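Local coordinates for uncharacterized protein Dfer_1899 (Dyadobacter fermentans, PDB 5HX0), which is of unknown function but has the beta-propeller fold of non-viral sialidases and may act on or bind carbohydrate, at residues Cys128-Tyr142 against Tyr207-Ile220. Residues are numbered along the deposited sequence; the frame is centred on the assembly and turned at random.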
loop_
_atom_site.group_PDB
_atom_site.type_symbol
_atom_site.label_atom_id
_atom_site.label_comp_id
_atom_site.label_asym_id
_atom_site.label_seq_id
_atom_site.Cartn_x
_atom_site.Cartn_y
_atom_site.Cartn_z
ATOM N N CYS A 128 -1.611 -12.098 11.080
ATOM C CA CYS A 128 -1.611 -13.397 11.736
ATOM C C CYS A 128 -1.960 -14.474 10.712
ATOM O O CYS A 128 -3.109 -14.572 10.287
ATOM C CB CYS A 128 -2.603 -13.373 12.907
ATOM S SG CYS A 128 -1.909 -12.377 14.249
ATOM N N LEU A 129 -0.972 -15.274 10.330
ATOM C CA LEU A 129 -1.132 -16.327 9.332
ATOM C C LEU A 129 -1.662 -17.619 9.959
ATOM O O LEU A 129 -1.223 -18.034 11.040
ATOM C CB LEU A 129 0.213 -16.607 8.651
ATOM C CG LEU A 129 0.902 -15.467 7.890
ATOM C CD1 LEU A 129 2.283 -15.905 7.337
ATOM C CD2 LEU A 129 0.008 -14.995 6.745
ATOM N N LEU A 130 -2.602 -18.264 9.268
ATOM C CA LEU A 130 -2.990 -19.647 9.566
ATOM C C LEU A 130 -2.905 -20.445 8.271
ATOM O O LEU A 130 -3.513 -20.056 7.272
ATOM C CB LEU A 130 -4.415 -19.752 10.117
ATOM C CG LEU A 130 -4.880 -21.212 10.359
ATOM C CD1 LEU A 130 -4.074 -21.877 11.504
ATOM C CD2 LEU A 130 -6.375 -21.275 10.662
ATOM N N GLN A 131 -2.163 -21.548 8.275
ATOM C CA GLN A 131 -2.140 -22.443 7.124
ATOM C C GLN A 131 -2.978 -23.678 7.440
ATOM O O GLN A 131 -2.675 -24.394 8.395
ATOM C CB GLN A 131 -0.720 -22.860 6.754
ATOM C CG GLN A 131 -0.688 -23.818 5.558
ATOM C CD GLN A 131 0.717 -24.146 5.130
ATOM O OE1 GLN A 131 1.109 -23.852 4.006
ATOM N NE2 GLN A 131 1.498 -24.722 6.040
ATOM N N LEU A 132 -4.027 -23.919 6.642
ATOM C CA LEU A 132 -4.844 -25.118 6.801
ATOM C C LEU A 132 -4.126 -26.345 6.244
ATOM O O LEU A 132 -3.232 -26.242 5.402
ATOM C CB LEU A 132 -6.194 -24.964 6.086
ATOM C CG LEU A 132 -7.005 -23.723 6.488
ATOM C CD1 LEU A 132 -8.437 -23.806 5.947
ATOM C CD2 LEU A 132 -7.016 -23.560 8.005
ATOM N N LYS A 133 -4.551 -27.527 6.708
ATOM C CA LYS A 133 -3.970 -28.766 6.189
ATOM C C LYS A 133 -4.097 -28.857 4.674
ATOM O O LYS A 133 -3.229 -29.445 4.014
ATOM C CB LYS A 133 -4.643 -29.980 6.831
ATOM C CG LYS A 133 -4.620 -29.976 8.340
ATOM C CD LYS A 133 -3.283 -30.310 8.855
ATOM C CE LYS A 133 -3.395 -30.716 10.320
ATOM N NZ LYS A 133 -2.041 -30.834 10.916
ATOM N N ASP A 134 -5.141 -28.263 4.101
ATOM C CA ASP A 134 -5.312 -28.335 2.654
ATOM C C ASP A 134 -4.518 -27.259 1.927
ATOM O O ASP A 134 -4.622 -27.145 0.705
ATOM C CB ASP A 134 -6.805 -28.262 2.275
ATOM C CG ASP A 134 -7.431 -26.892 2.511
ATOM O OD1 ASP A 134 -6.706 -25.897 2.709
ATOM O OD2 ASP A 134 -8.678 -26.808 2.475
ATOM N N GLY A 135 -3.735 -26.469 2.641
ATOM C CA GLY A 135 -2.855 -25.504 2.023
ATOM C C GLY A 135 -3.405 -24.100 1.939
ATOM O O GLY A 135 -2.634 -23.173 1.652
ATOM N N THR A 136 -4.709 -23.910 2.171
ATOM C CA THR A 136 -5.271 -22.566 2.282
ATOM C C THR A 136 -4.525 -21.754 3.334
ATOM O O THR A 136 -4.161 -22.274 4.392
ATOM C CB THR A 136 -6.745 -22.664 2.663
ATOM O OG1 THR A 136 -7.439 -23.423 1.659
ATOM C CG2 THR A 136 -7.372 -21.276 2.800
ATOM N N ILE A 137 -4.303 -20.468 3.060
ATOM C CA ILE A 137 -3.680 -19.579 4.044
ATOM C C ILE A 137 -4.627 -18.433 4.344
ATOM O O ILE A 137 -5.125 -17.778 3.422
ATOM C CB ILE A 137 -2.321 -19.040 3.565
ATOM C CG1 ILE A 137 -1.354 -20.193 3.267
ATOM C CG2 ILE A 137 -1.713 -18.073 4.626
ATOM C CD1 ILE A 137 -0.128 -19.757 2.442
ATOM N N LEU A 138 -4.884 -18.208 5.632
ATOM C CA LEU A 138 -5.613 -17.043 6.113
ATOM C C LEU A 138 -4.614 -16.063 6.706
ATOM O O LEU A 138 -3.666 -16.478 7.374
ATOM C CB LEU A 138 -6.624 -17.425 7.188
ATOM C CG LEU A 138 -7.657 -18.508 6.858
ATOM C CD1 LEU A 138 -8.532 -18.773 8.076
ATOM C CD2 LEU A 138 -8.506 -18.030 5.714
ATOM N N CYS A 139 -4.833 -14.766 6.472
ATOM C CA CYS A 139 -3.987 -13.723 7.058
ATOM C C CYS A 139 -4.907 -12.699 7.719
ATOM O O CYS A 139 -5.475 -11.838 7.043
ATOM C CB CYS A 139 -3.081 -13.073 6.005
ATOM S SG CYS A 139 -1.991 -11.808 6.707
ATOM N N ALA A 140 -5.051 -12.793 9.038
ATOM C CA ALA A 140 -5.885 -11.861 9.783
ATOM C C ALA A 140 -5.119 -10.575 10.059
ATOM O O ALA A 140 -3.891 -10.573 10.238
ATOM C CB ALA A 140 -6.343 -12.486 11.102
ATOM N N SER A 141 -5.849 -9.466 10.070
ATOM C CA SER A 141 -5.225 -8.177 10.370
ATOM C C SER A 141 -6.284 -7.276 11.002
ATOM O O SER A 141 -7.415 -7.706 11.265
ATOM C CB SER A 141 -4.618 -7.575 9.092
ATOM O OG SER A 141 -3.968 -6.342 9.364
ATOM N N TYR A 142 -5.915 -6.017 11.224
ATOM C CA TYR A 142 -6.844 -4.974 11.644
ATOM C C TYR A 142 -6.191 -3.636 11.331
ATOM O O TYR A 142 -5.001 -3.576 11.025
ATOM C CB TYR A 142 -7.232 -5.089 13.122
ATOM C CG TYR A 142 -6.086 -5.212 14.126
ATOM C CD1 TYR A 142 -5.562 -4.079 14.734
ATOM C CD2 TYR A 142 -5.581 -6.462 14.504
ATOM C CE1 TYR A 142 -4.555 -4.166 15.680
ATOM C CE2 TYR A 142 -4.550 -6.558 15.455
ATOM C CZ TYR A 142 -4.049 -5.395 16.027
ATOM O OH TYR A 142 -3.037 -5.433 16.966
ATOM N N TYR A 207 -11.416 -8.895 15.732
ATOM C CA TYR A 207 -9.994 -8.826 15.373
ATOM C C TYR A 207 -9.204 -9.422 16.534
ATOM O O TYR A 207 -9.708 -9.516 17.657
ATOM C CB TYR A 207 -9.535 -7.368 15.138
ATOM C CG TYR A 207 -9.587 -6.612 16.449
ATOM C CD1 TYR A 207 -10.788 -6.092 16.905
ATOM C CD2 TYR A 207 -8.456 -6.515 17.288
ATOM C CE1 TYR A 207 -10.877 -5.465 18.133
ATOM C CE2 TYR A 207 -8.536 -5.895 18.519
ATOM C CZ TYR A 207 -9.756 -5.373 18.943
ATOM O OH TYR A 207 -9.878 -4.763 20.176
ATOM N N ASN A 208 -7.950 -9.781 16.271
ATOM C CA ASN A 208 -7.002 -9.961 17.369
ATOM C C ASN A 208 -5.596 -10.088 16.800
ATOM O O ASN A 208 -5.398 -10.214 15.587
ATOM C CB ASN A 208 -7.313 -11.190 18.237
ATOM C CG ASN A 208 -6.977 -10.946 19.700
ATOM O OD1 ASN A 208 -6.321 -9.951 20.027
ATOM N ND2 ASN A 208 -7.411 -11.850 20.577
ATOM N N ARG A 209 -4.616 -10.065 17.702
ATOM C CA ARG A 209 -3.322 -10.668 17.424
ATOM C C ARG A 209 -3.273 -11.996 18.166
ATOM O O ARG A 209 -3.533 -12.042 19.373
ATOM C CB ARG A 209 -2.142 -9.775 17.846
ATOM C CG ARG A 209 -0.749 -10.353 17.438
ATOM C CD ARG A 209 -0.235 -11.446 18.422
ATOM N NE ARG A 209 1.092 -11.942 18.059
ATOM C CZ ARG A 209 1.708 -12.963 18.650
ATOM N NH1 ARG A 209 2.940 -13.300 18.257
ATOM N NH2 ARG A 209 1.101 -13.668 19.616
ATOM N N GLY A 210 -2.914 -13.054 17.454
ATOM C CA GLY A 210 -2.807 -14.379 18.046
ATOM C C GLY A 210 -3.060 -15.441 16.999
ATOM O O GLY A 210 -3.554 -15.166 15.908
ATOM N N ALA A 211 -2.698 -16.676 17.349
ATOM C CA ALA A 211 -2.866 -17.790 16.429
ATOM C C ALA A 211 -4.298 -18.315 16.456
ATOM O O ALA A 211 -4.894 -18.495 17.532
ATOM C CB ALA A 211 -1.895 -18.926 16.768
HETATM N N MSE A 212 -4.844 -18.551 15.262
HETATM C CA MSE A 212 -6.033 -19.364 15.074
HETATM C C MSE A 212 -5.602 -20.814 15.161
HETATM O O MSE A 212 -4.405 -21.091 15.191
HETATM C CB MSE A 212 -6.678 -19.091 13.710
HETATM C CG MSE A 212 -7.068 -17.658 13.487
HETATM SE SE MSE A 212 -7.685 -17.470 11.642
HETATM C CE MSE A 212 -8.390 -15.666 11.713
ATOM N N TYR A 213 -6.557 -21.749 15.171
ATOM C CA TYR A 213 -6.186 -23.160 15.167
ATOM C C TYR A 213 -7.224 -23.941 14.369
ATOM O O TYR A 213 -8.430 -23.708 14.500
ATOM C CB TYR A 213 -6.049 -23.702 16.605
ATOM C CG TYR A 213 -5.369 -25.050 16.679
ATOM C CD1 TYR A 213 -6.112 -26.229 16.588
ATOM C CD2 TYR A 213 -3.991 -25.146 16.814
ATOM C CE1 TYR A 213 -5.497 -27.461 16.641
ATOM C CE2 TYR A 213 -3.361 -26.383 16.876
ATOM C CZ TYR A 213 -4.122 -27.530 16.781
ATOM O OH TYR A 213 -3.523 -28.764 16.834
ATOM N N GLU A 214 -6.753 -24.836 13.512
ATOM C CA GLU A 214 -7.655 -25.692 12.748
ATOM C C GLU A 214 -7.931 -26.940 13.590
ATOM O O GLU A 214 -7.035 -27.752 13.814
ATOM C CB GLU A 214 -7.044 -26.038 11.390
ATOM C CG GLU A 214 -7.988 -26.859 10.495
ATOM C CD GLU A 214 -7.336 -27.313 9.186
ATOM O OE1 GLU A 214 -6.096 -27.205 9.039
ATOM O OE2 GLU A 214 -8.079 -27.788 8.303
ATOM N N GLY A 215 -9.154 -27.089 14.071
ATOM C CA GLY A 215 -9.473 -28.248 14.881
ATOM C C GLY A 215 -9.433 -29.535 14.071
ATOM O O GLY A 215 -9.408 -29.535 12.840
ATOM N N LYS A 216 -9.434 -30.666 14.787
ATOM C CA LYS A 216 -9.291 -31.953 14.109
ATOM C C LYS A 216 -10.441 -32.205 13.138
ATOM O O LYS A 216 -10.260 -32.895 12.131
ATOM C CB LYS A 216 -9.175 -33.097 15.131
ATOM N N ASN A 217 -11.611 -31.623 13.388
ATOM C CA ASN A 217 -12.733 -31.793 12.479
ATOM C C ASN A 217 -12.751 -30.765 11.355
ATOM O O ASN A 217 -13.732 -30.701 10.612
ATOM C CB ASN A 217 -14.058 -31.748 13.248
ATOM C CG ASN A 217 -14.257 -30.449 13.999
ATOM O OD1 ASN A 217 -13.510 -29.490 13.811
ATOM N ND2 ASN A 217 -15.273 -30.412 14.862
ATOM N N GLY A 218 -11.694 -29.965 11.211
ATOM C CA GLY A 218 -11.617 -28.974 10.151
ATOM C C GLY A 218 -12.225 -27.624 10.490
ATOM O O GLY A 218 -12.094 -26.679 9.698
ATOM N N ARG A 219 -12.892 -27.508 11.628
ATOM C CA ARG A 219 -13.404 -26.225 12.080
ATOM C C ARG A 219 -12.238 -25.327 12.518
ATOM O O ARG A 219 -11.234 -25.810 13.041
ATOM C CB ARG A 219 -14.395 -26.497 13.203
ATOM C CG ARG A 219 -14.541 -25.498 14.276
ATOM C CD ARG A 219 -15.636 -26.009 15.239
ATOM N NE ARG A 219 -16.953 -26.115 14.601
ATOM C CZ ARG A 219 -18.108 -26.180 15.264
ATOM N NH1 ARG A 219 -18.117 -26.151 16.591
ATOM N NH2 ARG A 219 -19.253 -26.268 14.601
ATOM N N ILE A 220 -12.345 -24.020 12.261
ATOM C CA ILE A 220 -11.281 -23.075 12.627
ATOM C C ILE A 220 -11.700 -22.309 13.871
ATOM O O ILE A 220 -12.772 -21.691 13.894
ATOM C CB ILE A 220 -10.962 -22.091 11.492
ATOM C CG1 ILE A 220 -10.679 -22.841 10.192
ATOM C CG2 ILE A 220 -9.732 -21.229 11.896
ATOM C CD1 ILE A 220 -10.440 -21.916 9.054
HETATM O O HOH W 1 -3.206 -17.930 13.056
HETATM O O HOH W 2 -3.811 -26.171 10.153
HETATM O O HOH W 3 -7.643 -28.138 5.623
HETATM O O HOH W 4 -7.330 -9.625 13.357
#
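The ring of Tyr142 takes the edge of Tyr207 over one face, an edge-to-face pair with centroids 5.3 Å apart and planes at 58°. Tyr207 CD2 sits above that face toward its rim, 4.0 Å from Tyr142 CD2; at the edge, near the ring plane, lie Asn208 O and a water that donates to Ser141 O and accepts from Asn208 N. The CB atoms of Tyr142 and Tyr207 meet at 3.8 Å because both point across the seam, and CG between backbone N and carbonyl carbon turns each ring toward the other. Tyr207 also meets Phe167 edge to face; an acetate lies by Tyr142 and a tetraethylene glycol by Tyr207, both probably from the crystallisation liquor. Next along, Cys128 offers a soft acceptor to a polar backbone: Gly210 N donates to Cys128 SG at 3.4 Å in an almost straight bond (170°). Met212, present as selenomethionine, then runs extended, CE against Ala140 CB and SE beside Leu138 CD1; methionine's unbranched chain suits this narrow path. Two neighbouring blades of a beta-propeller, each its own antiparallel sheet, meet here: the hairpin of strands 123-131 and 137-145 faces the short edge strand 213-214 and the start of 220-229. Leu130 and Ile220 pass one another in opposite senses, CD2 to CG2 at 3.6 Å, whereas Leu138 and Ile220 meet tip to tip; branched aliphatics suit this apolar layer between sheets. A water bridges Leu129 O and Met212 N. At the type I turn Leu132-Gly135, Glu214 is long enough to cross the seam: with CG anti to its backbone N (chi1 -176°) the chain extends until OE1 accepts from Lys133 N at 2.8 Å through its syn lone pair. A carboxylate suits the place because both oxygens are used: one water joins OE1 to Gln131 O, another OE2 to Asp134 N.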